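PDB 3WE5: ubiquitin conjugating enzyme from Agrocybe aegerita, which probably accepts activated ubiquitin from an E1 enzyme as a thioester and passes it on to substrate proteins in the ubiquitin conjugation pathway. Local coordinates for residues G40-V43 against G44-L47. Residues are numbered along the deposited sequence; the frame is centred on the assembly and turned at random.
Sequences GCPV and GITL
One face of the Pro42 ring rests on the end of Ile45: CD1 is 4.1 Å from Pro42 CB and 4.2 Å from Pro42 CG, whereas Pro42 CA and N lie further off, so the methyl sits under the outer half of the ring rather than beyond its rim. Ile128 and Val132 of helix 127-140 also touch Pro42, and Val132 and Gln135 reach Ile45, whose buried side chain thus spans from the turn to that helix.

A second flat group, the Val43-Gly44 peptide, has Val43 CG2 over one face, 3.3 Å from Gly44 N, and Pro42 O over the other. It forms part of a type II beta turn from Pro42 to Ile45, whose closing bond runs from Ile45 N to Pro42 O at 3.0 Å, with an N-H...O angle of 152° and the donor somewhat above the carbonyl plane. Gly44, at phi 92°, holds the position where a CB would collide with Val43 O; that carbonyl in turn accepts a hydrogen bond from Gln135 NE2. The loop 40-44 containing this turn joins the N-terminal helix 24-39 of the ubiquitin-conjugating fold to the first strand, 45-49, which pairs with strand 55-61.

Before the turn, Cys41 points its side chain at the strand. Cys41 CB makes a close van der Waals approach to Ile45 O, 3.1 Å. Its contact with Ile45 CG2, at 4.2 Å, is apolar. With chi1 at -69°, Cys41 SG stands opposite the carbonyl carbon, further along toward Leu47, and lies 4.0 Å from Leu47 N, a contact and not a hydrogen bond. Ile36 of helix 24-39 touches both Cys41 and Leu47.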
loop_
_atom_site.group_PDB
_atom_site.type_symbol
_atom_site.label_atom_id
_atom_site.label_comp_id
_atom_site.label_asym_id
_atom_site.label_seq_id
_atom_site.Cartn_x
_atom_site.Cartn_y
_atom_site.Cartn_z
ATOM N N GLY A 40 20.236 26.181 -9.474
ATOM C CA GLY A 40 20.478 25.323 -8.337
ATOM C C GLY A 40 19.284 24.425 -8.085
ATOM O O GLY A 40 18.270 24.495 -8.787
ATOM N N CYS A 41 19.413 23.544 -7.110
ATOM C CA CYS A 41 18.308 22.645 -6.778
ATOM C C CYS A 41 17.586 23.153 -5.549
ATOM O O CYS A 41 18.184 23.892 -4.755
ATOM C CB CYS A 41 18.806 21.234 -6.451
ATOM S SG CYS A 41 19.492 20.285 -7.833
ATOM N N PRO A 42 16.323 22.739 -5.367
ATOM C CA PRO A 42 15.619 23.116 -4.140
ATOM C C PRO A 42 16.248 22.445 -2.942
ATOM O O PRO A 42 16.926 21.434 -3.082
ATOM C CB PRO A 42 14.201 22.561 -4.358
ATOM C CG PRO A 42 14.072 22.438 -5.869
ATOM C CD PRO A 42 15.442 22.019 -6.307
ATOM N N VAL A 43 16.009 22.981 -1.752
ATOM C CA VAL A 43 16.656 22.447 -0.566
ATOM C C VAL A 43 16.377 20.956 -0.373
ATOM O O VAL A 43 15.232 20.475 -0.543
ATOM C CB VAL A 43 16.271 23.288 0.706
ATOM C CG1 VAL A 43 14.777 23.218 0.988
ATOM C CG2 VAL A 43 17.072 22.827 1.919
ATOM N N GLY A 44 17.437 20.220 -0.052
ATOM C CA GLY A 44 17.304 18.812 0.261
ATOM C C GLY A 44 17.501 17.966 -0.989
ATOM O O GLY A 44 17.613 16.747 -0.913
ATOM N N ILE A 45 17.548 18.616 -2.137
ATOM C CA ILE A 45 17.711 17.856 -3.388
ATOM C C ILE A 45 19.086 18.162 -3.965
ATOM O O ILE A 45 19.468 19.313 -4.104
ATOM C CB ILE A 45 16.587 18.185 -4.384
ATOM C CG1 ILE A 45 15.239 17.689 -3.867
ATOM C CG2 ILE A 45 16.893 17.549 -5.765
ATOM C CD1 ILE A 45 14.074 18.457 -4.437
ATOM N N THR A 46 19.869 17.129 -4.273
ATOM C CA THR A 46 21.206 17.372 -4.828
ATOM C C THR A 46 21.435 16.528 -6.076
ATOM O O THR A 46 21.201 15.331 -6.043
ATOM C CB THR A 46 22.288 16.990 -3.823
ATOM O OG1 THR A 46 22.038 17.680 -2.590
ATOM C CG2 THR A 46 23.666 17.361 -4.341
ATOM N N LEU A 47 21.874 17.167 -7.152
ATOM C CA LEU A 47 22.323 16.432 -8.359
ATOM C C LEU A 47 23.694 15.824 -8.106
ATOM O O LEU A 47 24.632 16.549 -7.743
ATOM C CB LEU A 47 22.364 17.380 -9.565
ATOM C CG LEU A 47 22.902 16.743 -10.863
ATOM C CD1 LEU A 47 21.938 15.677 -11.323
ATOM C CD2 LEU A 47 23.041 17.805 -11.923
#